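PDB 4PR7: oligogalacturonate-specific porin KdgM from Dickeya dadantii, which forms a monomeric beta-barrel channel in the bacterial outer membrane that admits oligogalacturonides and is required for full virulence. Local coordinates for residues Gly32-Val37 against Glu61-Tyr66; Ser75-Phe80 against Tyr94-Ala99. One frame throughout, in Å; residues are numbered along the deposited sequence.

Contact 1: residues Gly32-Val37 against Glu61-Tyr66. With OCT (N-octane), chain E.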
ATOM      1  N   GLY A  32       5.890   9.260   9.920  1.00 19.63           N
ATOM      2  CA  GLY A  32       4.717   8.380   9.858  1.00 20.06           C
ATOM      3  C   GLY A  32       5.021   7.013  10.449  1.00 18.79           C
ATOM      4  O   GLY A  32       6.177   6.579  10.512  1.00 18.41           O
ATOM      5  N   LEU A  33       3.982   6.352  10.914  1.00 19.15           N
ATOM      6  CA  LEU A  33       4.124   5.081  11.575  1.00 19.92           C
ATOM      7  C   LEU A  33       2.881   4.286  11.294  1.00 19.51           C
ATOM      8  O   LEU A  33       1.787   4.840  11.324  1.00 22.34           O
ATOM      9  CB  LEU A  33       4.187   5.301  13.076  1.00 22.60           C
ATOM     10  CG  LEU A  33       5.375   4.823  13.882  1.00 28.31           C
ATOM     11  CD1 LEU A  33       4.984   4.999  15.360  1.00 32.18           C
ATOM     12  CD2 LEU A  33       5.801   3.390  13.586  1.00 29.22           C
ATOM     13  N   SER A  34       3.020   2.986  11.091  1.00 18.70           N
ATOM     14  CA  SER A  34       1.834   2.141  10.979  1.00 20.48           C
ATOM     15  C   SER A  34       2.115   0.757  11.541  1.00 22.15           C
ATOM     16  O   SER A  34       3.273   0.321  11.641  1.00 18.73           O
ATOM     17  CB  SER A  34       1.389   2.039   9.516  1.00 19.56           C
ATOM     18  OG  SER A  34       2.315   1.288   8.777  1.00 19.78           O
ATOM     19  N   SER A  35       1.038   0.095  11.929  1.00 22.39           N
ATOM     20  CA  SER A  35       1.084  -1.261  12.426  1.00 22.64           C
ATOM     21  C   SER A  35      -0.057  -2.029  11.750  1.00 22.50           C
ATOM     22  O   SER A  35      -1.180  -1.523  11.662  1.00 20.90           O
ATOM     23  CB  SER A  35       0.885  -1.263  13.925  1.00 27.49           C
ATOM     24  OG  SER A  35       1.056  -2.579  14.407  1.00 33.71           O
ATOM     25  N   GLU A  36       0.232  -3.238  11.283  1.00 21.83           N
ATOM     26  CA  GLU A  36      -0.741  -4.026  10.534  1.00 23.09           C
ATOM     27  C   GLU A  36      -0.803  -5.441  11.057  1.00 23.03           C
ATOM     28  O   GLU A  36       0.206  -6.131  11.105  1.00 21.23           O
ATOM     29  CB  GLU A  36      -0.390  -4.079   9.041  1.00 22.02           C
ATOM     30  CG  GLU A  36      -1.445  -4.788   8.192  1.00 25.63           C
ATOM     31  CD  GLU A  36      -1.193  -4.679   6.696  1.00 29.91           C
ATOM     32  OE1 GLU A  36      -0.044  -4.354   6.307  1.00 30.21           O
ATOM     33  OE2 GLU A  36      -2.142  -4.923   5.898  1.00 27.02           O
ATOM     34  N   VAL A  37      -2.005  -5.877  11.415  1.00 23.80           N
ATOM     35  CA  VAL A  37      -2.247  -7.265  11.754  1.00 27.03           C
ATOM     36  C   VAL A  37      -2.865  -7.929  10.535  1.00 25.91           C
ATOM     37  O   VAL A  37      -3.708  -7.336   9.869  1.00 26.78           O
ATOM     38  CB  VAL A  37      -3.184  -7.389  12.973  1.00 29.86           C
ATOM     39  CG1 VAL A  37      -3.491  -8.849  13.267  1.00 30.36           C
ATOM     40  CG2 VAL A  37      -2.530  -6.726  14.176  1.00 32.32           C
ATOM     41  N   GLU A  61       3.058  -6.471  10.779  1.00 23.11           N
ATOM     42  CA  GLU A  61       4.054  -5.607  10.171  1.00 23.80           C
ATOM     43  C   GLU A  61       3.975  -4.235  10.792  1.00 22.30           C
ATOM     44  O   GLU A  61       2.878  -3.743  11.045  1.00 24.87           O
ATOM     45  CB  GLU A  61       3.847  -5.492   8.671  1.00 23.33           C
ATOM     46  CG  GLU A  61       4.960  -4.713   7.982  1.00 26.25           C
ATOM     47  CD  GLU A  61       4.874  -4.760   6.471  1.00 29.20           C
ATOM     48  OE1 GLU A  61       3.790  -4.460   5.935  1.00 30.67           O
ATOM     49  OE2 GLU A  61       5.895  -5.079   5.827  1.00 30.97           O
ATOM     50  N   VAL A  62       5.138  -3.639  11.033  1.00 21.43           N
ATOM     51  CA  VAL A  62       5.255  -2.261  11.481  1.00 21.21           C
ATOM     52  C   VAL A  62       6.119  -1.485  10.492  1.00 20.12           C
ATOM     53  O   VAL A  62       7.152  -1.982  10.034  1.00 19.85           O
ATOM     54  CB  VAL A  62       5.907  -2.163  12.876  1.00 24.30           C
ATOM     55  CG1 VAL A  62       5.956  -0.714  13.339  1.00 27.75           C
ATOM     56  CG2 VAL A  62       5.132  -2.991  13.884  1.00 25.15           C
ATOM     57  N   VAL A  63       5.707  -0.255  10.194  1.00 21.24           N
ATOM     58  CA  VAL A  63       6.406   0.618   9.233  1.00 20.70           C
ATOM     59  C   VAL A  63       6.696   1.983   9.843  1.00 21.78           C
ATOM     60  O   VAL A  63       5.812   2.586  10.450  1.00 22.38           O
ATOM     61  CB  VAL A  63       5.573   0.817   7.953  1.00 20.61           C
ATOM     62  CG1 VAL A  63       6.376   1.571   6.904  1.00 19.41           C
ATOM     63  CG2 VAL A  63       5.150  -0.537   7.387  1.00 22.80           C
ATOM     64  N   ALA A  64       7.939   2.454   9.731  1.00 19.47           N
ATOM     65  CA  ALA A  64       8.240   3.855  10.032  1.00 21.21           C
ATOM     66  C   ALA A  64       8.826   4.528   8.801  1.00 21.37           C
ATOM     67  O   ALA A  64       9.592   3.914   8.050  1.00 22.36           O
ATOM     68  CB  ALA A  64       9.193   3.987  11.231  1.00 22.52           C
ATOM     69  N   SER A  65       8.456   5.788   8.590  1.00 21.71           N
ATOM     70  CA  SER A  65       8.939   6.567   7.447  1.00 21.77           C
ATOM     71  C   SER A  65       8.909   8.086   7.687  1.00 21.60           C
ATOM     72  O   SER A  65       8.398   8.559   8.695  1.00 21.64           O
ATOM     73  CB  SER A  65       8.143   6.217   6.192  1.00 20.80           C
ATOM     74  OG  SER A  65       6.745   6.388   6.363  1.00 20.16           O
ATOM     75  N   TYR A  66       9.520   8.822   6.770  1.00 23.08           N
ATOM     76  CA  TYR A  66       9.518  10.290   6.746  1.00 25.13           C
ATOM     77  C   TYR A  66       9.256  10.715   5.302  1.00 25.36           C
ATOM     78  O   TYR A  66       9.995  10.295   4.401  1.00 27.33           O
ATOM     79  CB  TYR A  66      10.897  10.844   7.167  1.00 29.59           C
ATOM     80  CG  TYR A  66      10.928  11.698   8.429  1.00 39.92           C
ATOM     81  CD1 TYR A  66      11.458  11.199   9.625  1.00 46.51           C
ATOM     82  CD2 TYR A  66      10.460  13.021   8.421  1.00 45.38           C
ATOM     83  CE1 TYR A  66      11.501  11.977  10.785  1.00 50.35           C
ATOM     84  CE2 TYR A  66      10.491  13.805   9.574  1.00 47.94           C
ATOM     85  CZ  TYR A  66      11.015  13.279  10.758  1.00 54.87           C
ATOM     86  OH  TYR A  66      11.059  14.042  11.915  1.00 49.72           O
TER
HETATM   87  C1  OCT E 303       8.159  -0.895  18.096  1.00 53.03           C
HETATM   88  C2  OCT E 303       7.962  -0.900  16.594  1.00 57.31           C
HETATM   89  C3  OCT E 303       8.680   0.251  15.877  1.00 53.31           C
HETATM   90  C4  OCT E 303       9.981  -0.204  15.223  1.00 52.56           C
HETATM   91  C5  OCT E 303      10.324   0.622  13.992  1.00 50.47           C
HETATM   92  C6  OCT E 303      10.518   2.091  14.349  1.00 48.24           C
HETATM   93  C7  OCT E 303      11.780   2.659  13.710  1.00 45.09           C
HETATM   94  C8  OCT E 303      11.836   4.168  13.832  1.00 48.76           C
HETATM   95  O   HOH W   1       2.171  -1.469   8.909  1.00 25.93           O
HETATM   96  O   HOH W   2       1.916  -2.676   6.727  1.00 18.16           O
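Glu-36 and Glu-61 sit opposite each other as a hydrogen-bonded antiparallel pair, and their acidic side chains rise from the same face of the sheet. Along Glu-36, CB packs 3.8 Å from Glu-61 O. CG lies anti to the backbone N (chi1 -175°), and the extended chain carries the carboxylate out beside its counterpart, the two planes turned 32° apart. OE1 comes within 3.9 Å of Glu-61 OE1; water 2 donates to both, at 2.6 Å from Glu-36 OE1, and so probably eases the repulsion. Glu-36 OE2 is salt-bridged to Arg-20 and Glu-61 OE2 to Arg-92, so two flanking arginines probably offset the two negative charges. Further along this face, Ser-34 OG lies 3.4 Å from Val-63 CB and reaches water 1 at 2.8 Å, which donates to Glu-61 O. The reverse face is largely apolar: Leu-33 CD2 packs 4.1 Å from Val-62 CG1, and an n-octane follows the strand, its C8 3.7 Å from Ala-64 CB, as expected of a membrane-facing barrel wall. Six backbone bonds join the strands. Strand 17-26 continues the barrel beyond residues 32-37, and strand 74-85 beyond 61-66.

Contact 2: residues Ser75-Phe80 against Tyr94-Ala99. With OCT (N-octane), chain F.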
ATOM      1  N   SER A  75       8.373  15.038  -3.607  1.00 22.85           N
ATOM      2  CA  SER A  75       8.758  14.596  -2.268  1.00 22.92           C
ATOM      3  C   SER A  75       9.524  13.262  -2.337  1.00 23.60           C
ATOM      4  O   SER A  75       9.458  12.532  -3.341  1.00 21.38           O
ATOM      5  CB  SER A  75       7.484  14.374  -1.447  1.00 24.88           C
ATOM      6  OG  SER A  75       6.626  13.485  -2.165  1.00 25.01           O
ATOM      7  N   ILE A  76      10.250  12.936  -1.273  1.00 22.70           N
ATOM      8  CA  ILE A  76      10.825  11.596  -1.125  1.00 23.74           C
ATOM      9  C   ILE A  76      10.545  10.991   0.244  1.00 21.83           C
ATOM     10  O   ILE A  76      10.520  11.693   1.267  1.00 21.86           O
ATOM     11  CB  ILE A  76      12.343  11.546  -1.383  1.00 25.77           C
ATOM     12  CG1 ILE A  76      13.088  12.516  -0.478  1.00 29.13           C
ATOM     13  CG2 ILE A  76      12.611  11.820  -2.840  1.00 31.38           C
ATOM     14  CD1 ILE A  76      14.508  12.073  -0.215  1.00 35.63           C
ATOM     15  N   GLU A  77      10.334   9.682   0.244  1.00 18.63           N
ATOM     16  CA  GLU A  77       9.939   8.984   1.445  1.00 19.86           C
ATOM     17  C   GLU A  77      10.762   7.744   1.671  1.00 19.41           C
ATOM     18  O   GLU A  77      10.441   6.696   1.114  1.00 20.14           O
ATOM     19  CB  GLU A  77       8.481   8.597   1.351  1.00 19.13           C
ATOM     20  CG  GLU A  77       7.936   7.948   2.592  1.00 18.23           C
ATOM     21  CD  GLU A  77       6.575   7.354   2.363  1.00 23.04           C
ATOM     22  OE1 GLU A  77       6.160   6.485   3.168  1.00 23.96           O
ATOM     23  OE2 GLU A  77       5.948   7.730   1.345  1.00 24.55           O
ATOM     24  N   PRO A  78      11.825   7.857   2.479  1.00 20.47           N
ATOM     25  CA  PRO A  78      12.505   6.667   2.977  1.00 22.75           C
ATOM     26  C   PRO A  78      11.679   5.929   4.036  1.00 23.65           C
ATOM     27  O   PRO A  78      11.057   6.549   4.899  1.00 30.07           O
ATOM     28  CB  PRO A  78      13.798   7.225   3.573  1.00 23.98           C
ATOM     29  CG  PRO A  78      13.494   8.659   3.853  1.00 23.06           C
ATOM     30  CD  PRO A  78      12.610   9.074   2.734  1.00 20.67           C
ATOM     31  N   GLY A  79      11.653   4.606   3.961  1.00 23.22           N
ATOM     32  CA  GLY A  79      10.872   3.826   4.908  1.00 19.59           C
ATOM     33  C   GLY A  79      11.611   2.605   5.398  1.00 18.55           C
ATOM     34  O   GLY A  79      12.508   2.115   4.744  1.00 17.99           O
ATOM     35  N   PHE A  80      11.195   2.134   6.563  1.00 19.39           N
ATOM     36  CA  PHE A  80      11.754   0.995   7.233  1.00 21.59           C
ATOM     37  C   PHE A  80      10.590   0.093   7.666  1.00 23.40           C
ATOM     38  O   PHE A  80       9.633   0.575   8.285  1.00 23.84           O
ATOM     39  CB  PHE A  80      12.532   1.490   8.454  1.00 25.04           C
ATOM     40  CG  PHE A  80      12.994   0.389   9.345  1.00 26.64           C
ATOM     41  CD1 PHE A  80      14.200  -0.234   9.104  1.00 28.47           C
ATOM     42  CD2 PHE A  80      12.212  -0.033  10.418  1.00 27.81           C
ATOM     43  CE1 PHE A  80      14.632  -1.259   9.926  1.00 30.24           C
ATOM     44  CE2 PHE A  80      12.632  -1.069  11.235  1.00 28.47           C
ATOM     45  CZ  PHE A  80      13.840  -1.686  10.975  1.00 31.04           C
ATOM     46  N   TYR A  94      12.362   0.866   2.182  1.00 20.05           N
ATOM     47  CA  TYR A  94      11.983   1.390   0.866  1.00 20.33           C
ATOM     48  C   TYR A  94      12.303   2.858   0.639  1.00 19.39           C
ATOM     49  O   TYR A  94      12.678   3.583   1.546  1.00 21.55           O
ATOM     50  CB  TYR A  94      10.492   1.143   0.611  1.00 20.26           C
ATOM     51  CG  TYR A  94       9.559   1.904   1.500  1.00 18.58           C
ATOM     52  CD1 TYR A  94       9.030   1.328   2.661  1.00 21.25           C
ATOM     53  CD2 TYR A  94       9.170   3.187   1.173  1.00 17.88           C
ATOM     54  CE1 TYR A  94       8.138   2.025   3.464  1.00 21.10           C
ATOM     55  CE2 TYR A  94       8.295   3.901   1.968  1.00 20.55           C
ATOM     56  CZ  TYR A  94       7.763   3.318   3.101  1.00 22.70           C
ATOM     57  OH  TYR A  94       6.883   4.057   3.867  1.00 22.92           O
ATOM     58  N   LEU A  95      12.153   3.281  -0.598  1.00 20.09           N
ATOM     59  CA  LEU A  95      12.309   4.673  -0.961  1.00 20.09           C
ATOM     60  C   LEU A  95      11.286   4.976  -2.015  1.00 18.11           C
ATOM     61  O   LEU A  95      11.354   4.425  -3.101  1.00 15.59           O
ATOM     62  CB  LEU A  95      13.711   4.940  -1.503  1.00 22.15           C
ATOM     63  CG  LEU A  95      14.036   6.421  -1.752  1.00 25.42           C
ATOM     64  CD1 LEU A  95      14.077   7.239  -0.472  1.00 25.74           C
ATOM     65  CD2 LEU A  95      15.362   6.541  -2.481  1.00 29.87           C
ATOM     66  N   ARG A  96      10.334   5.842  -1.681  1.00 19.64           N
ATOM     67  CA  ARG A  96       9.282   6.233  -2.601  1.00 20.34           C
ATOM     68  C   ARG A  96       9.453   7.692  -3.012  1.00 21.50           C
ATOM     69  O   ARG A  96       9.464   8.590  -2.178  1.00 24.63           O
ATOM     70  CB  ARG A  96       7.884   6.033  -1.968  1.00 19.76           C
ATOM     71  CG  ARG A  96       6.735   6.469  -2.875  1.00 22.94           C
ATOM     72  CD  ARG A  96       5.498   5.606  -2.680  1.00 27.88           C
ATOM     73  NE  ARG A  96       5.201   5.522  -1.265  1.00 32.42           N
ATOM     74  CZ  ARG A  96       4.468   4.584  -0.686  1.00 34.90           C
ATOM     75  NH1 ARG A  96       4.302   4.631   0.626  1.00 37.14           N
ATOM     76  NH2 ARG A  96       3.888   3.620  -1.398  1.00 32.50           N
ATOM     77  N   GLY A  97       9.571   7.926  -4.307  1.00 20.56           N
ATOM     78  CA  GLY A  97       9.519   9.277  -4.845  1.00 23.12           C
ATOM     79  C   GLY A  97       8.101   9.537  -5.297  1.00 24.78           C
ATOM     80  O   GLY A  97       7.411   8.614  -5.726  1.00 26.10           O
ATOM     81  N   ARG A  98       7.658  10.787  -5.197  1.00 25.14           N
ATOM     82  CA  ARG A  98       6.311  11.146  -5.643  1.00 25.37           C
ATOM     83  C   ARG A  98       6.335  12.490  -6.351  1.00 22.57           C
ATOM     84  O   ARG A  98       7.035  13.399  -5.923  1.00 24.83           O
ATOM     85  CB  ARG A  98       5.356  11.189  -4.456  1.00 27.29           C
ATOM     86  CG  ARG A  98       4.079  11.972  -4.712  1.00 32.87           C
ATOM     87  CD  ARG A  98       3.059  11.751  -3.610  1.00 36.51           C
ATOM     88  NE  ARG A  98       1.944  12.686  -3.755  1.00 48.76           N
ATOM     89  CZ  ARG A  98       0.684  12.453  -3.373  1.00 54.24           C
ATOM     90  NH1 ARG A  98       0.329  11.289  -2.826  1.00 53.90           N
ATOM     91  NH2 ARG A  98      -0.240  13.398  -3.557  1.00 53.24           N
ATOM     92  N   ALA A  99       5.584  12.594  -7.442  1.00 21.32           N
ATOM     93  CA  ALA A  99       5.409  13.847  -8.178  1.00 22.52           C
ATOM     94  C   ALA A  99       3.904  14.168  -8.357  1.00 23.98           C
ATOM     95  O   ALA A  99       3.180  13.411  -9.021  1.00 23.13           O
ATOM     96  CB  ALA A  99       6.092  13.749  -9.525  1.00 22.38           C
TER
HETATM   97  C1  OCT F 304      16.552   1.226   6.584  1.00 55.58           C
HETATM   98  C2  OCT F 304      16.149   2.655   6.291  1.00 50.11           C
HETATM   99  C3  OCT F 304      15.539   2.784   4.896  1.00 53.15           C
HETATM  100  C4  OCT F 304      16.568   2.748   3.758  1.00 51.82           C
HETATM  101  C5  OCT F 304      15.924   3.145   2.430  1.00 44.58           C
HETATM  102  C6  OCT F 304      16.877   3.009   1.249  1.00 43.25           C
HETATM  103  C7  OCT F 304      16.930   1.585   0.696  1.00 42.20           C
HETATM  104  C8  OCT F 304      15.619   1.188   0.052  1.00 38.63           C
HETATM  105  O   HOH W   3       5.221  15.227  -3.701  1.00 19.78           O
HETATM  106  O   HOH W   4       7.565  10.571  -1.696  1.00 23.40           O
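The Tyr-94 ring lies flat over Gly-79: CA of the glycine stands 3.6 Å from the ring centroid, nearly over its centre, a CH-pi contact on one face. At the ring edge, near its plane, comes the carboxylate of Glu-77, turned 77° from the ring. With CG of Tyr-94 between its backbone N and carbonyl carbon (chi1 67°), the ring leans across the neighbouring strand, where the bare CA of Gly-79 leaves room for it. Tyr-94 OH donates to Glu-77 OE1 at 2.6 Å, reaching it from above the carboxylate plane. The other oxygen, OE2, meets the Arg-96 guanidinium at its edge; the NE bond of 3.5 Å is weak but belongs to a salt bridge, the two planes lying 46° apart. Glu-77 runs alongside Arg-96, and the bends at chi2 and chi3 of the arginine bring NE level with the carboxylate. Tyrosine and arginine thus hold different oxygens of one acid, which should restrict its rotation.

Ser-75 OG, on the same face, lies 3.5 Å from Arg-98 CB and shares water 4 with Arg-96 O, to which the water donates at 2.8 Å. The opposite face is apolar: Leu-95 CD1 packs 4.0 Å from Pro-78 CD, and an n-octane lies along it, its C1 3.7 Å from Phe-80 CD1, at the edge of that ring. This division matches a porin wall with polar groups toward the lumen and greasy ones toward the membrane.

The segments belong to the beta hairpin of strands 74-85 and 90-100. Strand 57-69 flanks it beyond residues 75-80, and strand 105-116 beyond 94-99, where Arg-110 touches both Tyr-94 and Arg-96.

How the contacts relate
Contacts 1 and 2 are successive parts of one barrel wall, their centres 14 Å apart, and they join where strands 57-69 and 74-85 run side by side. There Phe-80 N lies 2.8 Å from Ala-64 O, a probable backbone hydrogen bond. On the polar face Ser-65 OG of contact 1 approaches Glu-77 OE1 of contact 2 at 3.2 Å, in a weak hydrogen bond, and is itself bonded to Arg-26. The acids of both contacts lie on this same face, among arginines of several strands, consistent with the charged lining of a channel for anionic sugars. Each contact has its own n-octane on the other face.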